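Local coordinates for DNA mismatch repair protein PMS1 (Saccharomyces cerevisiae, PDB 3H4L), which binds ATP and probably hydrolyses it as a MutL-family factor of DNA mismatch repair, its N-terminal domain carrying a GHKL-type nucleotide site, at residues Ala42-Ile47 and Ala187-Val192; Leu54-Cys59 and Thr146-Gln151; Ile108-Val113 and Leu152-Pro157; Leu236-Phe241 and Tyr260-Lys265; Val287-Val292 and Asn319-Met324. One frame throughout, in Å; residues are numbered along the deposited sequence.

In the fold
Interactions 1, 2 and 3 belong to the N-terminal ATPase part of the chain, interactions 4 and 5 to a second, four-stranded sheet. In the larger sheet the strand of 42-47 lies between those of 187-192 and 54-59, so interactions 1 and 2, centres about 16 Å apart, meet where I45 CG2 packs on C59 SG. Interaction 3, its centre about 9 Å from that of interaction 2, continues it through strands 110-116 and 144-150. The V147 side chain comes within about 4 Å of the bound ATP analogue. Interactions 4 and 5, centres about 13 Å apart, are joined by the pairing of strands 261-269 and 316-321 (K265 O to N319 N, 2.8 Å).

Interaction 1 of 5, residues Ala42-Ile47 and Ala187-Val192; sequences ANQIEI and AIKFSV
K189 N donates to N43 O at 2.7 Å, and I45 N donates to K189 O over the same distance and almost straight, 175° at the hydrogen. The exchange then repeats two residues further on: S191 N reaches I45 O, more bent at 139°, and I47 N reaches S191 O at 2.9 Å. I45, K189 and S191 each give one bond and take one, the staggered pattern of parallel strands, while N43 only accepts and I47 only donates across this pair. CA-H groups back these bonds up, the F190 CA lying 3.2 Å from I45 O.

This is the parallel pair within the mixed sheet of the GHKL-type ATPase domain. Strand 44-50 is hydrogen-bonded on its other side to strand 56-61, and helices 26-39 and 167-184 pack over the face that carries I45, I47, F190 and V192. On that face I45 and F190 lie alongside one another, pointing the same way. With CG1 beside the backbone N (chi1 -62°) and the chain extended beyond it, I45 sends CD1 to 3.8 Å from F190 CE2, obliquely to the ring, and to 3.9 Å from I188 CG2. I47 CB meets V192 CG2 more loosely, at 4.1 Å.

The other face is more polar and partly exposed. Q44 and K189 run side by side there, CG against CD. N43 OD1 accepts a hydrogen bond from N62 ND2, just after strand 56-61.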
# COMPACT_ATOMS: atom_id res chain seq x y z
N ALA B 42 19.85 8.72 9.83
CA ALA B 42 18.81 9.26 8.98
C ALA B 42 17.62 9.53 9.88
O ALA B 42 17.45 8.86 10.89
CB ALA B 42 18.43 8.26 7.91
N ASN B 43 16.82 10.54 9.54
CA ASN B 43 15.62 10.83 10.32
C ASN B 43 14.45 10.62 9.38
O ASN B 43 13.28 10.74 9.78
CB ASN B 43 15.62 12.26 10.88
CG ASN B 43 15.84 13.31 9.81
OD1 ASN B 43 15.22 13.28 8.74
ND2 ASN B 43 16.73 14.26 10.10
N GLN B 44 14.76 10.30 8.13
CA GLN B 44 13.72 10.04 7.15
C GLN B 44 14.04 8.77 6.34
O GLN B 44 15.09 8.67 5.70
CB GLN B 44 13.53 11.22 6.20
CG GLN B 44 12.13 11.28 5.63
CD GLN B 44 11.90 12.40 4.64
OE1 GLN B 44 12.30 13.55 4.87
NE2 GLN B 44 11.25 12.08 3.52
N ILE B 45 13.14 7.80 6.39
CA ILE B 45 13.35 6.56 5.67
C ILE B 45 12.17 6.19 4.80
O ILE B 45 11.05 6.04 5.27
CB ILE B 45 13.67 5.42 6.63
CG1 ILE B 45 14.97 5.73 7.37
CG2 ILE B 45 13.80 4.12 5.85
CD1 ILE B 45 15.32 4.75 8.44
N GLU B 46 12.45 6.03 3.52
CA GLU B 46 11.43 5.71 2.55
C GLU B 46 11.78 4.38 1.91
O GLU B 46 12.92 4.16 1.51
CB GLU B 46 11.37 6.81 1.50
CG GLU B 46 10.25 6.67 0.50
CD GLU B 46 10.35 7.73 -0.58
OE1 GLU B 46 10.49 8.92 -0.21
OE2 GLU B 46 10.28 7.37 -1.77
N ILE B 47 10.77 3.51 1.82
CA ILE B 47 10.93 2.18 1.26
C ILE B 47 9.91 1.98 0.15
O ILE B 47 8.71 2.13 0.36
CB ILE B 47 10.70 1.13 2.35
CG1 ILE B 47 11.65 1.39 3.52
CG2 ILE B 47 10.90 -0.26 1.81
CD1 ILE B 47 11.43 0.48 4.69
N ALA B 187 11.94 9.57 16.38
CA ALA B 187 12.75 10.59 15.73
C ALA B 187 12.93 10.31 14.24
O ALA B 187 13.66 11.03 13.55
CB ALA B 187 14.11 10.67 16.41
N ILE B 188 12.25 9.28 13.74
CA ILE B 188 12.38 8.90 12.34
C ILE B 188 11.05 8.83 11.60
O ILE B 188 10.07 8.30 12.12
CB ILE B 188 13.08 7.53 12.21
CG1 ILE B 188 14.48 7.59 12.81
CG2 ILE B 188 13.15 7.11 10.74
CD1 ILE B 188 15.25 6.30 12.73
N LYS B 189 11.02 9.35 10.38
CA LYS B 189 9.81 9.29 9.56
C LYS B 189 9.91 8.15 8.56
O LYS B 189 10.80 8.14 7.71
CB LYS B 189 9.58 10.59 8.78
CG LYS B 189 8.48 10.42 7.74
CD LYS B 189 8.31 11.62 6.81
CE LYS B 189 7.14 11.36 5.85
NZ LYS B 189 6.77 12.55 5.02
N PHE B 190 8.99 7.20 8.65
CA PHE B 190 8.97 6.07 7.73
C PHE B 190 7.84 6.22 6.73
O PHE B 190 6.76 6.72 7.06
CB PHE B 190 8.79 4.75 8.48
CG PHE B 190 10.03 4.25 9.14
CD1 PHE B 190 10.30 4.56 10.47
CD2 PHE B 190 10.92 3.44 8.44
CE1 PHE B 190 11.45 4.07 11.09
CE2 PHE B 190 12.07 2.94 9.06
CZ PHE B 190 12.33 3.26 10.38
N SER B 191 8.09 5.77 5.50
CA SER B 191 7.10 5.80 4.43
C SER B 191 7.29 4.52 3.63
O SER B 191 8.41 4.15 3.30
CB SER B 191 7.32 6.99 3.51
OG SER B 191 7.19 8.19 4.23
N VAL B 192 6.21 3.84 3.32
CA VAL B 192 6.32 2.61 2.56
C VAL B 192 5.25 2.54 1.50
O VAL B 192 4.05 2.63 1.78
CB VAL B 192 6.19 1.38 3.47
CG1 VAL B 192 6.32 0.11 2.64
CG2 VAL B 192 7.25 1.43 4.58

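Interaction 2 of 5, residues Leu54-Cys59 and Thr146-Gln151; sequences LESIEC and TVLVSQ
Strands 56-59 and 146-150 run antiparallel, 4.7 Å apart at their closest with directions 171° apart. I57 pairs with V149, and C59 with V147, each through two backbone bonds: I57 N to V149 O at 2.8 Å and V149 N back to I57 O, then C59 N to V147 O and V147 N back to C59 O. Between and beyond them, S56 with S150 and E58 with L148 are non-hydrogen-bonded pairs, the two serine CA atoms only 4.0 Å apart. A fifth bond, Q151 N to E55 O at 3.1 Å, continues past the last pair.

On the opposite side of their strand E55 and S56 both face K50, a classic beta bulge. The pair joins two central strands of the ATPase sheet. Helix 26-39 packs on I57, C59 and V147 of the buried face, while V149 meets L111 of strand 110-116; V147 lies beside the bound nucleotide analogue.

On that buried face I57 and V149 lie alongside each other. I57 CG2 sits between the backbone N and carbonyl carbon, which brings it to 3.6 Å from V149 CB. On the other face L148 bends at chi2 (70°) and lays CD1 on E58 CB at 3.5 Å. The extended E58 chain crosses T146 at a slant, bringing OE1 to 3.3 Å from T146 CG2, whereas T146 OG1 is bonded to S60. S56 CB meets S150 CB at 3.7 Å.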
# COMPACT_ATOMS: atom_id res chain seq x y z
N LEU B 54 8.95 -8.82 -5.30
CA LEU B 54 9.30 -9.73 -6.39
C LEU B 54 10.21 -9.05 -7.40
O LEU B 54 11.15 -9.65 -7.90
CB LEU B 54 8.04 -10.23 -7.10
CG LEU B 54 7.11 -11.03 -6.19
CD1 LEU B 54 5.75 -11.17 -6.83
CD2 LEU B 54 7.74 -12.38 -5.89
N GLU B 55 9.91 -7.79 -7.70
CA GLU B 55 10.69 -7.01 -8.66
C GLU B 55 11.86 -6.32 -7.97
O GLU B 55 13.00 -6.40 -8.42
CB GLU B 55 9.78 -5.98 -9.33
CG GLU B 55 10.47 -5.03 -10.30
CD GLU B 55 11.03 -5.72 -11.53
OE1 GLU B 55 10.76 -6.94 -11.72
OE2 GLU B 55 11.73 -5.05 -12.32
N SER B 56 11.58 -5.63 -6.87
CA SER B 56 12.66 -4.93 -6.18
C SER B 56 12.24 -4.23 -4.90
O SER B 56 11.05 -4.07 -4.60
CB SER B 56 13.26 -3.89 -7.11
OG SER B 56 12.26 -3.00 -7.57
N ILE B 57 13.24 -3.81 -4.14
CA ILE B 57 12.99 -3.07 -2.92
C ILE B 57 13.99 -1.96 -2.89
O ILE B 57 15.17 -2.18 -3.14
CB ILE B 57 13.15 -3.92 -1.65
CG1 ILE B 57 13.15 -2.97 -0.45
CG2 ILE B 57 14.37 -4.78 -1.72
CD1 ILE B 57 13.22 -3.64 0.87
N GLU B 58 13.53 -0.76 -2.56
CA GLU B 58 14.41 0.38 -2.50
C GLU B 58 14.35 1.07 -1.14
O GLU B 58 13.28 1.33 -0.60
CB GLU B 58 14.05 1.36 -3.62
CG GLU B 58 14.75 2.72 -3.52
CD GLU B 58 14.40 3.68 -4.66
OE1 GLU B 58 14.56 4.91 -4.46
OE2 GLU B 58 13.98 3.23 -5.74
N CYS B 59 15.51 1.36 -0.58
CA CYS B 59 15.54 2.03 0.71
C CYS B 59 16.26 3.37 0.58
O CYS B 59 17.44 3.42 0.20
CB CYS B 59 16.23 1.15 1.75
SG CYS B 59 16.11 1.80 3.41
N THR B 146 20.56 5.80 -1.26
CA THR B 146 19.46 5.02 -1.81
C THR B 146 20.02 3.65 -2.20
O THR B 146 20.90 3.55 -3.06
CB THR B 146 18.86 5.67 -3.08
OG1 THR B 146 18.29 6.94 -2.76
CG2 THR B 146 17.77 4.79 -3.65
N VAL B 147 19.53 2.59 -1.57
CA VAL B 147 19.99 1.25 -1.90
C VAL B 147 18.84 0.51 -2.60
O VAL B 147 17.70 0.47 -2.12
CB VAL B 147 20.41 0.46 -0.63
CG1 VAL B 147 21.05 -0.88 -1.03
CG2 VAL B 147 21.40 1.28 0.17
N LEU B 148 19.15 -0.06 -3.76
CA LEU B 148 18.14 -0.77 -4.52
C LEU B 148 18.53 -2.23 -4.71
O LEU B 148 19.55 -2.54 -5.32
CB LEU B 148 17.97 -0.12 -5.89
CG LEU B 148 16.91 -0.78 -6.78
CD1 LEU B 148 15.53 -0.50 -6.18
CD2 LEU B 148 16.99 -0.25 -8.21
N VAL B 149 17.71 -3.13 -4.18
CA VAL B 149 17.93 -4.57 -4.32
C VAL B 149 16.87 -5.05 -5.31
O VAL B 149 15.68 -4.94 -5.04
CB VAL B 149 17.72 -5.32 -2.98
CG1 VAL B 149 17.68 -6.83 -3.22
CG2 VAL B 149 18.83 -4.95 -1.99
N SER B 150 17.30 -5.57 -6.45
CA SER B 150 16.33 -6.03 -7.44
C SER B 150 16.64 -7.45 -7.87
O SER B 150 17.76 -7.92 -7.70
CB SER B 150 16.37 -5.13 -8.67
OG SER B 150 17.49 -5.45 -9.47
N GLN B 151 15.63 -8.13 -8.42
CA GLN B 151 15.80 -9.50 -8.88
C GLN B 151 16.35 -10.37 -7.75
O GLN B 151 17.32 -11.12 -7.92
CB GLN B 151 16.72 -9.53 -10.09
CG GLN B 151 16.05 -9.06 -11.38
CD GLN B 151 17.01 -8.93 -12.56
OE1 GLN B 151 18.12 -9.48 -12.54
NE2 GLN B 151 16.59 -8.21 -13.60

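Interaction 3 of 5, residues Ile108-Val113 and Leu152-Pro157; sequences IAKLSV and LFHNLP
I108 puts its two branches into different parts of segment 152-157. CD1 rests against L152 CD1 at 3.9 Å and against F153 CE1, while CG2 touches L156 CD1 at 3.6 Å. The branching explains this: CG1 stands between the backbone N and the carbonyl carbon (chi1 51°), leaving CG2 beside the N, where it meets L156. A109 CB also touches L152 CD1. L152 folds back on its neighbour, its CG lying over the centre of the F153 ring, whose CD1-CE1 side I108 meets obliquely.

The segment 152-157 leads from strand 144-150 into helix 157-164 through a type I turn, F153 to L156, closed by L156 N to F153 O; L156 is the N-cap residue of that helix. Helix 11-22 joins the packing through S19 on I108 and R16 on L156. One direct hydrogen bond, F153 N to I108 O at 2.9 Å, ties the turn to the stretch of chain just ahead of strand 110-116.

Further out, H154 is held between two groups. K110 CE lies over one face, 3.8 Å from the ring centroid and 11° off the normal, a CH-pi contact reached because the lysine bends at chi2. N155 OD1 approaches the opposite face, toward its rim, and also comes to 3.4 Å from I108 CA, while N155 ND2 bonds to G107 O. In the plane of the imidazole, a water 2.8 Å from H154 NE2 bridges to A109 O, to which it donates at 3.0 Å.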
# COMPACT_ATOMS: atom_id res chain seq x y z
N ILE B 108 23.49 -12.79 -4.11
CA ILE B 108 22.19 -13.33 -4.51
C ILE B 108 21.14 -12.34 -5.02
O ILE B 108 19.95 -12.65 -4.99
CB ILE B 108 21.58 -14.21 -3.39
CG1 ILE B 108 21.59 -13.48 -2.04
CG2 ILE B 108 22.35 -15.51 -3.30
CD1 ILE B 108 20.66 -12.29 -1.99
N ALA B 109 21.59 -11.18 -5.50
CA ALA B 109 20.70 -10.15 -6.04
C ALA B 109 21.53 -9.15 -6.84
O ALA B 109 22.73 -9.33 -6.97
CB ALA B 109 19.96 -9.44 -4.92
N LYS B 110 20.89 -8.13 -7.39
CA LYS B 110 21.60 -7.09 -8.15
C LYS B 110 21.60 -5.89 -7.21
O LYS B 110 20.53 -5.39 -6.86
CB LYS B 110 20.83 -6.69 -9.42
CG LYS B 110 20.35 -7.84 -10.29
CD LYS B 110 21.47 -8.52 -11.07
CE LYS B 110 20.92 -9.66 -11.94
NZ LYS B 110 21.89 -10.18 -12.96
N LEU B 111 22.78 -5.42 -6.82
CA LEU B 111 22.85 -4.28 -5.90
C LEU B 111 23.26 -2.96 -6.55
O LEU B 111 24.26 -2.90 -7.25
CB LEU B 111 23.82 -4.58 -4.75
CG LEU B 111 23.91 -3.50 -3.65
CD1 LEU B 111 22.57 -3.44 -2.89
CD2 LEU B 111 25.07 -3.82 -2.68
N SER B 112 22.48 -1.91 -6.31
CA SER B 112 22.78 -0.58 -6.83
C SER B 112 22.72 0.41 -5.69
O SER B 112 21.92 0.25 -4.76
CB SER B 112 21.77 -0.16 -7.89
OG SER B 112 21.87 -0.98 -9.03
N VAL B 113 23.54 1.44 -5.76
CA VAL B 113 23.57 2.47 -4.72
C VAL B 113 23.72 3.87 -5.31
O VAL B 113 24.45 4.06 -6.28
CB VAL B 113 24.75 2.22 -3.74
CG1 VAL B 113 24.82 3.34 -2.71
CG2 VAL B 113 24.58 0.88 -3.06
N LEU B 152 15.70 -10.28 -6.59
CA LEU B 152 16.14 -11.03 -5.43
C LEU B 152 16.09 -12.54 -5.66
O LEU B 152 15.11 -13.08 -6.18
CB LEU B 152 15.29 -10.63 -4.22
CG LEU B 152 15.68 -11.22 -2.86
CD1 LEU B 152 17.10 -10.82 -2.47
CD2 LEU B 152 14.68 -10.74 -1.84
N PHE B 153 17.17 -13.22 -5.28
CA PHE B 153 17.29 -14.67 -5.42
C PHE B 153 17.22 -15.12 -6.87
O PHE B 153 16.86 -16.26 -7.17
CB PHE B 153 16.23 -15.39 -4.56
CG PHE B 153 16.23 -14.99 -3.10
CD1 PHE B 153 17.42 -14.83 -2.40
CD2 PHE B 153 15.04 -14.75 -2.43
CE1 PHE B 153 17.43 -14.43 -1.06
CE2 PHE B 153 15.04 -14.36 -1.08
CZ PHE B 153 16.24 -14.20 -0.40
N HIS B 154 17.59 -14.23 -7.78
CA HIS B 154 17.57 -14.54 -9.20
C HIS B 154 18.47 -15.72 -9.56
O HIS B 154 18.32 -16.32 -10.63
CB HIS B 154 17.99 -13.31 -10.01
CG HIS B 154 19.46 -13.08 -10.04
ND1 HIS B 154 20.26 -13.54 -11.05
CD2 HIS B 154 20.29 -12.48 -9.14
CE1 HIS B 154 21.52 -13.24 -10.79
NE2 HIS B 154 21.56 -12.60 -9.63
N ASN B 155 19.41 -16.05 -8.68
CA ASN B 155 20.32 -17.17 -8.94
C ASN B 155 20.20 -18.27 -7.88
O ASN B 155 21.17 -18.93 -7.53
CB ASN B 155 21.76 -16.68 -9.04
CG ASN B 155 22.18 -15.84 -7.86
OD1 ASN B 155 21.35 -15.40 -7.07
ND2 ASN B 155 23.48 -15.59 -7.74
N LEU B 156 18.98 -18.43 -7.36
CA LEU B 156 18.64 -19.45 -6.38
C LEU B 156 17.24 -19.83 -6.81
O LEU B 156 16.27 -19.60 -6.09
CB LEU B 156 18.60 -18.88 -4.96
CG LEU B 156 19.94 -18.50 -4.32
CD1 LEU B 156 19.70 -17.96 -2.92
CD2 LEU B 156 20.83 -19.71 -4.28
N PRO B 157 17.12 -20.42 -8.01
CA PRO B 157 15.87 -20.85 -8.64
C PRO B 157 14.85 -21.39 -7.66
O PRO B 157 13.69 -20.97 -7.66
CB PRO B 157 16.33 -21.91 -9.63
CG PRO B 157 17.67 -21.44 -10.02
CD PRO B 157 18.27 -21.04 -8.69
O HOH W 1 23.74 -11.95 -8.00

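Interaction 4 of 5, residues Leu236-Phe241 and Tyr260-Lys265; sequences LDLNPF and YKIRVK
L236 and I262 form the tight end of the contact, an antiparallel hydrogen-bonded pair: L236 N to I262 O at 2.8 Å and I262 N to L236 O at 3.0 Å. Their CB atoms meet at 4.1 Å on the buried face, where V264 CG2 also approaches L236 CD1. The next step continues the order as the strand ends, with L238 N donating to Y260 O at 2.8 Å, and L238 lays its side chain over the tyrosine. Its CB stands 3.8 Å from the ring centroid, 9° off the normal, a CH-pi contact over the face. Y260 CG is anti to the backbone N (chi1 -162°), which turns the ring alongside L238; its OH goes on to H341 O. Helix 343-362 packs on L236 through T353 and on L238 through V346 and I349.

The opposite face, with D237 and K261, is looser and more exposed. D237 OD2 and K261 NZ make a long salt bridge of 3.6 Å, the lysine crossing obliquely and bending at chi4.

N239, past the end of the strand, makes a separate polar end. D237 OD1 takes both its backbone N and its ND2 from the same face of the carboxylate, each at 3.2 Å, the backbone bond defining an Asx turn. The N239 amide oxygen OD1 receives Y260 N at 2.6 Å, from above its carbonyl plane.

This joins the first two strands of the four-stranded sheet where strand 229-237 gives way to a 3-10 segment. D237 therefore appears to orient the N239 amide, which in turn accepts the first backbone N-H of the partner segment, while the charged pair adds a weaker tie at the surface.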
# COMPACT_ATOMS: atom_id res chain seq x y z
N LEU B 236 12.59 -1.32 37.11
CA LEU B 236 13.10 -2.50 37.80
C LEU B 236 14.47 -2.20 38.41
O LEU B 236 15.47 -2.13 37.70
CB LEU B 236 13.25 -3.66 36.81
CG LEU B 236 12.08 -3.89 35.86
CD1 LEU B 236 12.43 -4.97 34.85
CD2 LEU B 236 10.84 -4.27 36.66
N ASP B 237 14.51 -2.01 39.72
CA ASP B 237 15.78 -1.73 40.38
C ASP B 237 16.51 -3.06 40.51
O ASP B 237 16.08 -3.95 41.24
CB ASP B 237 15.55 -1.14 41.77
CG ASP B 237 16.83 -0.68 42.43
OD1 ASP B 237 17.74 -1.52 42.61
OD2 ASP B 237 16.94 0.52 42.76
N LEU B 238 17.63 -3.20 39.81
CA LEU B 238 18.38 -4.44 39.83
C LEU B 238 19.77 -4.34 40.47
O LEU B 238 20.55 -5.29 40.43
CB LEU B 238 18.52 -4.96 38.40
CG LEU B 238 18.52 -6.47 38.19
CD1 LEU B 238 17.15 -7.04 38.51
CD2 LEU B 238 18.86 -6.78 36.76
N ASN B 239 20.06 -3.19 41.08
CA ASN B 239 21.36 -2.94 41.72
C ASN B 239 21.84 -4.02 42.69
O ASN B 239 23.02 -4.38 42.69
CB ASN B 239 21.33 -1.58 42.43
CG ASN B 239 21.23 -0.42 41.46
OD1 ASN B 239 22.14 -0.18 40.67
ND2 ASN B 239 20.13 0.32 41.52
N PRO B 240 20.94 -4.55 43.54
CA PRO B 240 21.38 -5.59 44.48
C PRO B 240 21.49 -6.97 43.82
O PRO B 240 21.64 -7.97 44.51
CB PRO B 240 20.31 -5.54 45.56
CG PRO B 240 19.08 -5.24 44.77
CD PRO B 240 19.56 -4.13 43.85
N PHE B 241 21.41 -7.01 42.49
CA PHE B 241 21.49 -8.28 41.78
C PHE B 241 22.68 -8.43 40.84
O PHE B 241 22.80 -9.46 40.17
CB PHE B 241 20.20 -8.53 40.99
CG PHE B 241 18.99 -8.80 41.85
CD1 PHE B 241 18.46 -7.80 42.66
CD2 PHE B 241 18.37 -10.04 41.82
CE1 PHE B 241 17.33 -8.04 43.44
CE2 PHE B 241 17.24 -10.29 42.58
CZ PHE B 241 16.72 -9.29 43.40
N TYR B 260 22.23 0.12 38.13
CA TYR B 260 21.51 -0.92 37.40
C TYR B 260 19.99 -0.86 37.53
O TYR B 260 19.38 -1.72 38.17
CB TYR B 260 22.01 -2.30 37.83
CG TYR B 260 21.67 -3.41 36.86
CD1 TYR B 260 22.15 -4.71 37.05
CD2 TYR B 260 20.87 -3.17 35.74
CE1 TYR B 260 21.85 -5.73 36.15
CE2 TYR B 260 20.57 -4.18 34.83
CZ TYR B 260 21.06 -5.45 35.04
OH TYR B 260 20.75 -6.46 34.15
N LYS B 261 19.40 0.16 36.92
CA LYS B 261 17.95 0.34 36.92
C LYS B 261 17.42 0.18 35.50
O LYS B 261 17.98 0.73 34.55
CB LYS B 261 17.57 1.73 37.47
CG LYS B 261 17.63 1.88 38.99
CD LYS B 261 16.89 3.14 39.44
CE LYS B 261 16.84 3.30 40.96
NZ LYS B 261 18.15 3.72 41.53
N ILE B 262 16.35 -0.59 35.34
CA ILE B 262 15.77 -0.79 34.02
C ILE B 262 14.43 -0.08 33.92
O ILE B 262 13.47 -0.41 34.62
CB ILE B 262 15.56 -2.28 33.70
CG1 ILE B 262 16.89 -3.04 33.83
CG2 ILE B 262 15.01 -2.44 32.29
CD1 ILE B 262 16.75 -4.54 33.66
N ARG B 263 14.38 0.91 33.04
CA ARG B 263 13.17 1.67 32.81
C ARG B 263 12.37 1.00 31.69
O ARG B 263 12.85 0.88 30.55
CB ARG B 263 13.51 3.11 32.45
N VAL B 264 11.17 0.54 32.02
CA VAL B 264 10.29 -0.11 31.05
C VAL B 264 9.12 0.81 30.70
O VAL B 264 8.22 1.02 31.51
CB VAL B 264 9.76 -1.45 31.60
CG1 VAL B 264 8.68 -2.02 30.69
CG2 VAL B 264 10.91 -2.43 31.73
N LYS B 265 9.14 1.34 29.48
CA LYS B 265 8.09 2.24 29.03
C LYS B 265 7.45 1.75 27.74
O LYS B 265 8.10 1.10 26.91
CB LYS B 265 8.65 3.65 28.82
CG LYS B 265 9.24 4.27 30.08
CD LYS B 265 9.71 5.70 29.84
CE LYS B 265 10.22 6.32 31.14
NZ LYS B 265 10.52 7.77 31.01

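Interaction 5 of 5, residues Val287-Val292 and Asn319-Met324; sequences VNKRPV and NLELPM
Two backbone donors of the 287-292 loop are taken by strand 319-321. N288 N donates to L320 O at 2.9 Å, and K289 N donates to N319 OD1 at 3.1 Å, 158° at the hydrogen. A CA-H...O contact, V287 CA to L320 O at 3.2 Å, accompanies them. N319 stretches across because its CG is anti to the backbone N (chi1 179°). Its other amide atom, ND2, bonds to E321 OE1 at 3.0 Å, close to the amide's own plane, so both ends of the amide are held.

Of the apolar contacts, V287 CG1 meets L322 CD2 at 3.7 Å and V287 CG2 sits against L320 CB, each pair meeting at an angle. V287 and L320 form a parallel bridge, the last step between strands 283-287 and 316-321 of the four-stranded sheet.

The K289 side chain crosses those of N319 and E321 at about a right angle; its NZ is 4.7 Å from E321 OE1, not in contact. I184 of helix 167-184 touches both K289 and N319, which brings this end of the strand to the ATPase part of the chain. With its ND2 held by E321, the N319 amide probably keeps its rotation and offers its oxygen to the loop just where the strand pairing stops.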
# COMPACT_ATOMS: atom_id res chain seq x y z
N VAL B 287 15.01 -2.98 23.29
CA VAL B 287 16.04 -2.74 24.29
C VAL B 287 16.87 -1.62 23.68
O VAL B 287 17.56 -1.82 22.67
CB VAL B 287 16.90 -3.98 24.54
CG1 VAL B 287 18.01 -3.66 25.54
CG2 VAL B 287 16.03 -5.10 25.07
N ASN B 288 16.77 -0.44 24.28
CA ASN B 288 17.47 0.74 23.78
C ASN B 288 17.09 1.02 22.33
O ASN B 288 17.94 1.06 21.44
CB ASN B 288 18.99 0.59 23.92
CG ASN B 288 19.44 0.49 25.37
OD1 ASN B 288 18.84 1.08 26.27
ND2 ASN B 288 20.52 -0.25 25.59
N LYS B 289 15.78 1.18 22.11
CA LYS B 289 15.18 1.50 20.82
C LYS B 289 15.51 0.64 19.60
O LYS B 289 15.47 1.12 18.47
CB LYS B 289 15.47 2.96 20.48
CG LYS B 289 15.15 3.93 21.61
CD LYS B 289 13.68 3.84 22.00
CE LYS B 289 13.31 4.92 23.02
NZ LYS B 289 11.87 4.86 23.43
N ARG B 290 15.80 -0.64 19.81
CA ARG B 290 16.10 -1.51 18.68
C ARG B 290 15.35 -2.82 18.80
O ARG B 290 15.39 -3.48 19.84
CB ARG B 290 17.61 -1.78 18.62
CG ARG B 290 18.43 -0.51 18.58
CD ARG B 290 19.92 -0.78 18.65
NE ARG B 290 20.69 0.45 18.59
CZ ARG B 290 22.01 0.51 18.68
NH1 ARG B 290 22.72 -0.61 18.83
NH2 ARG B 290 22.64 1.68 18.62
N PRO B 291 14.63 -3.22 17.73
CA PRO B 291 13.88 -4.48 17.80
C PRO B 291 14.85 -5.57 18.20
O PRO B 291 15.92 -5.69 17.62
CB PRO B 291 13.38 -4.65 16.37
CG PRO B 291 13.11 -3.27 15.96
CD PRO B 291 14.35 -2.52 16.47
N VAL B 292 14.47 -6.35 19.20
CA VAL B 292 15.31 -7.44 19.68
C VAL B 292 14.44 -8.67 19.85
O VAL B 292 13.24 -8.56 20.12
CB VAL B 292 15.98 -7.08 21.02
CG1 VAL B 292 16.96 -5.92 20.83
CG2 VAL B 292 14.92 -6.70 22.04
N ASN B 319 9.60 -0.95 25.73
CA ASN B 319 11.00 -0.61 25.53
C ASN B 319 11.73 -0.73 26.85
O ASN B 319 11.32 -0.13 27.85
CB ASN B 319 11.16 0.82 25.00
CG ASN B 319 12.62 1.20 24.82
OD1 ASN B 319 13.32 0.66 23.95
ND2 ASN B 319 13.09 2.14 25.63
N LEU B 320 12.80 -1.53 26.85
CA LEU B 320 13.64 -1.72 28.03
C LEU B 320 14.83 -0.81 27.81
O LEU B 320 15.63 -1.02 26.90
CB LEU B 320 14.12 -3.17 28.16
CG LEU B 320 13.08 -4.30 28.24
CD1 LEU B 320 13.73 -5.53 28.85
CD2 LEU B 320 11.90 -3.86 29.09
N GLU B 321 14.93 0.21 28.66
CA GLU B 321 16.00 1.18 28.59
C GLU B 321 16.96 0.90 29.74
O GLU B 321 16.56 0.83 30.90
CB GLU B 321 15.42 2.59 28.71
CG GLU B 321 16.34 3.72 28.27
CD GLU B 321 16.60 3.70 26.78
OE1 GLU B 321 15.62 3.73 26.00
OE2 GLU B 321 17.79 3.64 26.38
N LEU B 322 18.24 0.73 29.42
CA LEU B 322 19.26 0.48 30.43
C LEU B 322 20.64 0.64 29.81
O LEU B 322 20.78 0.76 28.58
CB LEU B 322 19.11 -0.94 31.00
CG LEU B 322 19.60 -2.12 30.16
CD1 LEU B 322 19.61 -3.38 31.00
CD2 LEU B 322 18.70 -2.29 28.94
N PRO B 323 21.69 0.69 30.64
CA PRO B 323 23.05 0.84 30.10
C PRO B 323 23.49 -0.41 29.34
O PRO B 323 23.32 -1.52 29.84
CB PRO B 323 23.89 1.12 31.34
CG PRO B 323 23.13 0.41 32.44
CD PRO B 323 21.70 0.74 32.12
N MET B 324 24.04 -0.23 28.14
CA MET B 324 24.49 -1.37 27.33
C MET B 324 25.63 -2.11 28.02
O MET B 324 25.88 -3.28 27.75
CB MET B 324 24.98 -0.92 25.95
CG MET B 324 25.73 -2.03 25.21
SD MET B 324 26.38 -1.53 23.61
CE MET B 324 24.99 -2.02 22.54